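Local coordinates for extracellular solute-binding protein, family 1 (Bifidobacterium longum subsp. infantis ATCC 15697, PDB 3QUF) that probably captures a solute outside the cell, possibly a sugar, and delivers it to an ABC importer, as other family 1 solute-binding proteins do, at residues Thr217-Trp222 with Ala403-Trp408; Gly236-Lys241 with Lys389-Gln394. One frame throughout, in Å; residues are numbered along the deposited sequence.

In the fold
Both contacts join the region of residues 217-241 to the last two long helices of the chain, 376-391 and 397-408, which follow one another. Interaction 2 is nested inside the chain loop that interaction 1 closes; their centres lie about 20 Å apart and they do not touch. Neither is central: interaction 1 sits about 21 Å and interaction 2 about 25 Å from the centre of the chain, and each is partly buried. Interaction 1 is the larger and the more polar in its direct bonds, a carboxylate on a helix N-terminus beside a cluster of aromatic rings. Interaction 2 is leaner, an aliphatic pair with a water bridge at its outer side, where a loop meets a helix end.

Interaction 1: residues Thr217-Trp222 with Ala403-Trp408; sequences TFTKDW and ALDAKW
Asp405 grips the first turn of helix 218-221 with both carboxylate oxygens. Asp405 OD1 accepts from Phe218 N at 2.9 Å, met on its syn side but tilted 28° out of the carboxylate plane. Asp405 OD2 takes two donors. Thr219 N comes to Asp405 OD2 from above the plane at 2.7 Å, and Thr219 OG1 reaches the anti lone pair of Asp405 OD2 at 2.6 Å. Three bonds thus fix the rotation of the group, and its negative charge suits a helix start, where amide N-H groups lack acceptors in a preceding turn. Thr217 serves the same end from within, as the N-cap: its OG1 accepts from Lys220 N. With an alanine in place of Asp405, the amides of Phe218 and Thr219 would probably be left without these acceptors and the Thr219 hydroxyl without its mate, weakening the hold between the two helices.

Beside this polar grip lies the tightly packed part, the buried Phe218, Leu404 and Trp222. Leu404 CB sits over one face of the Phe218 ring, a CH-pi contact 4.1 Å from the centroid, and Leu404 CD1 reaches Trp222 CE3 at 3.5 Å. The Trp408 side chain swings away from its own backbone N (chi1 -175°), and the edge of Phe218 points at the face of its five-membered ring, a T-shaped pair with planes at 76°. Ile211 and Trp372 also pack on Phe218, and Trp222 NE1 bonds to Asp208. Thr217, Thr219 and Asp405 form the partly exposed side, where Thr217 touches the carboxylate more loosely, its CB 3.4 Å from Asp405 OD2. The whole is a helix N-terminus with Thr217 as its N-cap, its first amides bonded to a carboxylate from helix 397-408, set against an aromatic and aliphatic cluster.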
loop_
_atom_site.group_PDB
_atom_site.type_symbol
_atom_site.label_atom_id
_atom_site.label_comp_id
_atom_site.label_asym_id
_atom_site.label_seq_id
_atom_site.Cartn_x
_atom_site.Cartn_y
_atom_site.Cartn_z
ATOM N N THR A 217 -10.876 -19.155 -0.239
ATOM C CA THR A 217 -9.777 -19.513 -1.119
ATOM C C THR A 217 -9.660 -18.501 -2.254
ATOM O O THR A 217 -10.581 -17.765 -2.530
ATOM C CB THR A 217 -9.979 -20.905 -1.744
ATOM O OG1 THR A 217 -11.140 -20.905 -2.599
ATOM C CG2 THR A 217 -10.075 -21.990 -0.636
ATOM N N PHE A 218 -8.515 -18.486 -2.907
ATOM C CA PHE A 218 -8.367 -17.702 -4.141
ATOM C C PHE A 218 -9.363 -18.167 -5.211
ATOM O O PHE A 218 -9.925 -17.365 -5.952
ATOM C CB PHE A 218 -6.926 -17.776 -4.657
ATOM C CG PHE A 218 -5.922 -17.136 -3.751
ATOM C CD1 PHE A 218 -5.753 -15.763 -3.741
ATOM C CD2 PHE A 218 -5.127 -17.904 -2.895
ATOM C CE1 PHE A 218 -4.866 -15.180 -2.900
ATOM C CE2 PHE A 218 -4.237 -17.319 -2.037
ATOM C CZ PHE A 218 -4.078 -15.936 -2.049
ATOM N N THR A 219 -9.586 -19.480 -5.314
ATOM C CA THR A 219 -10.564 -19.982 -6.258
ATOM C C THR A 219 -11.945 -19.422 -6.018
ATOM O O THR A 219 -12.641 -19.090 -6.972
ATOM C CB THR A 219 -10.598 -21.518 -6.238
ATOM O OG1 THR A 219 -9.313 -21.980 -6.651
ATOM C CG2 THR A 219 -11.680 -22.061 -7.193
ATOM N N LYS A 220 -12.345 -19.302 -4.760
ATOM C CA LYS A 220 -13.676 -18.727 -4.463
ATOM C C LYS A 220 -13.735 -17.230 -4.759
ATOM O O LYS A 220 -14.673 -16.742 -5.409
ATOM C CB LYS A 220 -14.094 -18.983 -3.014
ATOM C CG LYS A 220 -14.507 -20.445 -2.712
ATOM C CD LYS A 220 -14.798 -20.626 -1.196
ATOM C CE LYS A 220 -14.561 -22.074 -0.665
ATOM N NZ LYS A 220 -14.022 -22.103 0.775
ATOM N N ASP A 221 -12.735 -16.493 -4.271
ATOM C CA ASP A 221 -12.853 -15.019 -4.238
ATOM C C ASP A 221 -12.093 -14.260 -5.297
ATOM O O ASP A 221 -12.541 -13.193 -5.709
ATOM C CB ASP A 221 -12.508 -14.497 -2.855
ATOM C CG ASP A 221 -13.654 -14.662 -1.875
ATOM O OD1 ASP A 221 -14.854 -14.448 -2.249
ATOM O OD2 ASP A 221 -13.333 -15.017 -0.740
ATOM N N TRP A 222 -10.937 -14.749 -5.725
ATOM C CA TRP A 222 -10.198 -14.044 -6.746
ATOM C C TRP A 222 -10.683 -14.397 -8.146
ATOM O O TRP A 222 -10.563 -13.577 -9.037
ATOM C CB TRP A 222 -8.697 -14.281 -6.646
ATOM C CG TRP A 222 -8.013 -13.485 -5.540
ATOM C CD1 TRP A 222 -8.525 -13.170 -4.302
ATOM C CD2 TRP A 222 -6.704 -12.891 -5.581
ATOM N NE1 TRP A 222 -7.600 -12.461 -3.579
ATOM C CE2 TRP A 222 -6.474 -12.284 -4.334
ATOM C CE3 TRP A 222 -5.698 -12.847 -6.538
ATOM C CZ2 TRP A 222 -5.280 -11.607 -4.028
ATOM C CZ3 TRP A 222 -4.496 -12.192 -6.230
ATOM C CH2 TRP A 222 -4.311 -11.575 -4.980
ATOM N N ALA A 403 -3.938 -21.772 -9.361
ATOM C CA ALA A 403 -2.473 -21.731 -9.173
ATOM C C ALA A 403 -2.058 -20.999 -7.897
ATOM O O ALA A 403 -1.157 -21.425 -7.176
ATOM C CB ALA A 403 -1.786 -21.131 -10.379
ATOM N N LEU A 404 -2.729 -19.890 -7.604
ATOM C CA LEU A 404 -2.507 -19.183 -6.358
ATOM C C LEU A 404 -2.864 -20.047 -5.133
ATOM O O LEU A 404 -2.118 -20.073 -4.182
ATOM C CB LEU A 404 -3.266 -17.859 -6.334
ATOM C CG LEU A 404 -2.699 -16.756 -7.253
ATOM C CD1 LEU A 404 -3.619 -15.556 -7.262
ATOM C CD2 LEU A 404 -1.303 -16.332 -6.822
ATOM N N ASP A 405 -4.001 -20.751 -5.173
ATOM C CA ASP A 405 -4.367 -21.660 -4.072
ATOM C C ASP A 405 -3.304 -22.761 -3.890
ATOM O O ASP A 405 -2.904 -23.055 -2.755
ATOM C CB ASP A 405 -5.731 -22.293 -4.338
ATOM C CG ASP A 405 -6.890 -21.432 -3.818
ATOM O OD1 ASP A 405 -6.707 -20.741 -2.800
ATOM O OD2 ASP A 405 -7.994 -21.502 -4.405
ATOM N N ALA A 406 -2.858 -23.329 -5.008
ATOM C CA ALA A 406 -1.855 -24.400 -5.010
ATOM C C ALA A 406 -0.588 -23.904 -4.371
ATOM O O ALA A 406 0.012 -24.592 -3.532
ATOM C CB ALA A 406 -1.585 -24.909 -6.447
ATOM N N LYS A 407 -0.158 -22.704 -4.742
ATOM C CA LYS A 407 1.036 -22.124 -4.157
ATOM C C LYS A 407 0.879 -21.806 -2.651
ATOM O O LYS A 407 1.711 -22.157 -1.826
ATOM C CB LYS A 407 1.415 -20.848 -4.933
ATOM C CG LYS A 407 2.767 -20.310 -4.624
ATOM C CD LYS A 407 3.823 -21.345 -4.935
ATOM C CE LYS A 407 5.038 -20.760 -5.583
ATOM N NZ LYS A 407 5.694 -21.830 -6.343
ATOM N N TRP A 408 -0.207 -21.159 -2.295
ATOM C CA TRP A 408 -0.518 -20.819 -0.909
ATOM C C TRP A 408 -0.544 -22.052 -0.003
ATOM O O TRP A 408 -0.043 -22.016 1.141
ATOM C CB TRP A 408 -1.878 -20.116 -0.872
ATOM C CG TRP A 408 -2.257 -19.614 0.493
ATOM C CD1 TRP A 408 -3.188 -20.147 1.329
ATOM C CD2 TRP A 408 -1.706 -18.502 1.156
ATOM N NE1 TRP A 408 -3.253 -19.415 2.485
ATOM C CE2 TRP A 408 -2.359 -18.386 2.393
ATOM C CE3 TRP A 408 -0.750 -17.544 0.805
ATOM C CZ2 TRP A 408 -2.044 -17.392 3.301
ATOM C CZ3 TRP A 408 -0.449 -16.547 1.711
ATOM C CH2 TRP A 408 -1.084 -16.489 2.947
#

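Interaction 2: residues Gly236-Lys241 with Lys389-Gln394; sequences GVIPQK and KIVQGQ
Val391 sets its two methyls against Ile238 and Pro239 just where helix 376-391 ends in a Schellman motif. That motif is closed by two backbone bonds, Gln394 N to Lys389 O and Gly393 N to Ile390 O, and Gly393 suits its place because the positive phi there favours glycine. The bond to CB heads toward the 236-241 loop, and there the Val391 side chain forks. CG1, anti to the backbone N (chi1 172°), lies beside two carbonyls, 3.7 Å from Pro239 O and 3.8 Å from Ile238 O. The other branch, CG2, meets Ile238 CG2 at 3.9 Å, an apolar touch between side chains that cross at about a right angle. A short beta-branched residue fits here, since both methyls find neighbours close to the backbone. Trp229 of helix 223-234 packs on both Ile238 and Val391, so the pair continues the apolar layer between that helix and helix 376-391.

Toward solvent the chemistry changes. Gln240 lays its CG beside the end of the helix, 3.7 Å from Val391 O and 4.1 Å from Gln392 CA. A long, flexible chain ending in an amide suits this exposed place: it bends at chi2 (93°), and its amide is linked to Gln392 through a water, which accepts from Gln240 NE2 at 2.6 Å and donates to Gln392 O at 3.3 Å.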
loop_
_atom_site.group_PDB
_atom_site.type_symbol
_atom_site.label_atom_id
_atom_site.label_comp_id
_atom_site.label_asym_id
_atom_site.label_seq_id
_atom_site.Cartn_x
_atom_site.Cartn_y
_atom_site.Cartn_z
ATOM N N GLY A 236 -9.183 -5.954 -25.461
ATOM C CA GLY A 236 -8.081 -5.160 -25.970
ATOM C C GLY A 236 -7.716 -3.959 -25.090
ATOM O O GLY A 236 -6.771 -3.238 -25.402
ATOM N N VAL A 237 -8.419 -3.785 -23.971
ATOM C CA VAL A 237 -8.213 -2.608 -23.086
ATOM C C VAL A 237 -6.984 -2.783 -22.181
ATOM O O VAL A 237 -6.241 -1.830 -21.970
ATOM C CB VAL A 237 -9.506 -2.271 -22.294
ATOM C CG1 VAL A 237 -9.307 -1.088 -21.296
ATOM C CG2 VAL A 237 -10.643 -1.951 -23.283
ATOM N N ILE A 238 -6.740 -3.998 -21.688
ATOM C CA ILE A 238 -5.440 -4.367 -21.128
ATOM C C ILE A 238 -4.685 -5.171 -22.213
ATOM O O ILE A 238 -4.902 -6.384 -22.346
ATOM C CB ILE A 238 -5.552 -5.204 -19.861
ATOM C CG1 ILE A 238 -6.387 -4.468 -18.797
ATOM C CG2 ILE A 238 -4.174 -5.464 -19.315
ATOM C CD1 ILE A 238 -6.674 -5.298 -17.522
ATOM N N PRO A 239 -3.804 -4.503 -22.968
ATOM C CA PRO A 239 -3.322 -5.098 -24.242
ATOM C C PRO A 239 -2.091 -5.994 -24.062
ATOM O O PRO A 239 -1.353 -5.828 -23.096
ATOM C CB PRO A 239 -3.025 -3.856 -25.077
ATOM C CG PRO A 239 -2.470 -2.869 -24.064
ATOM C CD PRO A 239 -3.298 -3.123 -22.791
ATOM N N GLN A 240 -1.849 -6.953 -24.979
ATOM C CA GLN A 240 -0.694 -7.855 -24.795
ATOM C C GLN A 240 0.608 -7.057 -24.880
ATOM O O GLN A 240 1.603 -7.448 -24.297
ATOM C CB GLN A 240 -0.656 -9.043 -25.791
ATOM C CG GLN A 240 -1.787 -10.079 -25.588
ATOM C CD GLN A 240 -2.966 -9.744 -26.473
ATOM O OE1 GLN A 240 -3.224 -8.567 -26.738
ATOM N NE2 GLN A 240 -3.658 -10.781 -26.993
ATOM N N LYS A 241 0.573 -5.933 -25.565
ATOM C CA LYS A 241 1.747 -5.068 -25.685
ATOM C C LYS A 241 2.141 -4.435 -24.367
ATOM O O LYS A 241 3.223 -3.857 -24.271
ATOM C CB LYS A 241 1.538 -3.982 -26.748
ATOM C CG LYS A 241 0.685 -2.828 -26.336
ATOM C CD LYS A 241 0.437 -1.932 -27.503
ATOM C CE LYS A 241 -0.493 -0.820 -27.156
ATOM N NZ LYS A 241 -0.769 0.087 -28.283
ATOM N N LYS A 389 0.027 -14.269 -17.723
ATOM C CA LYS A 389 -0.589 -15.337 -18.519
ATOM C C LYS A 389 -2.057 -15.047 -18.835
ATOM O O LYS A 389 -2.547 -15.392 -19.896
ATOM C CB LYS A 389 -0.482 -16.685 -17.809
ATOM C CG LYS A 389 0.933 -17.173 -17.733
ATOM C CD LYS A 389 1.098 -18.528 -16.981
ATOM C CE LYS A 389 2.552 -18.687 -16.515
ATOM N NZ LYS A 389 2.805 -19.767 -15.495
ATOM N N ILE A 390 -2.770 -14.421 -17.902
ATOM C CA ILE A 390 -4.161 -14.032 -18.185
ATOM C C ILE A 390 -4.197 -13.007 -19.295
ATOM O O ILE A 390 -4.996 -13.142 -20.249
ATOM C CB ILE A 390 -4.872 -13.436 -16.980
ATOM C CG1 ILE A 390 -5.179 -14.501 -15.947
ATOM C CG2 ILE A 390 -6.177 -12.680 -17.428
ATOM C CD1 ILE A 390 -5.549 -13.922 -14.606
ATOM N N VAL A 391 -3.338 -11.992 -19.208
ATOM C CA VAL A 391 -3.351 -10.905 -20.197
ATOM C C VAL A 391 -3.051 -11.481 -21.580
ATOM O O VAL A 391 -3.703 -11.113 -22.570
ATOM C CB VAL A 391 -2.371 -9.786 -19.846
ATOM C CG1 VAL A 391 -2.263 -8.768 -20.996
ATOM C CG2 VAL A 391 -2.837 -9.077 -18.558
ATOM N N GLN A 392 -2.120 -12.435 -21.621
ATOM C CA GLN A 392 -1.722 -13.086 -22.874
ATOM C C GLN A 392 -2.659 -14.175 -23.362
ATOM O O GLN A 392 -2.349 -14.879 -24.325
ATOM C CB GLN A 392 -0.330 -13.647 -22.708
ATOM C CG GLN A 392 0.671 -12.567 -22.555
ATOM C CD GLN A 392 2.051 -13.074 -22.201
ATOM O OE1 GLN A 392 2.234 -13.933 -21.310
ATOM N NE2 GLN A 392 3.051 -12.504 -22.858
ATOM N N GLY A 393 -3.806 -14.328 -22.726
ATOM C CA GLY A 393 -4.782 -15.304 -23.170
ATOM C C GLY A 393 -4.344 -16.747 -23.001
ATOM O O GLY A 393 -4.907 -17.628 -23.647
ATOM N N GLN A 394 -3.368 -17.014 -22.130
ATOM C CA GLN A 394 -2.824 -18.368 -21.983
ATOM C C GLN A 394 -3.508 -19.184 -20.912
ATOM O O GLN A 394 -3.453 -20.395 -20.949
ATOM C CB GLN A 394 -1.328 -18.345 -21.679
ATOM C CG GLN A 394 -0.545 -17.501 -22.654
ATOM C CD GLN A 394 0.951 -17.768 -22.624
ATOM O OE1 GLN A 394 1.612 -17.654 -21.585
ATOM N NE2 GLN A 394 1.494 -18.096 -23.778
HETATM O O HOH W 1 -3.298 -13.360 -27.078
#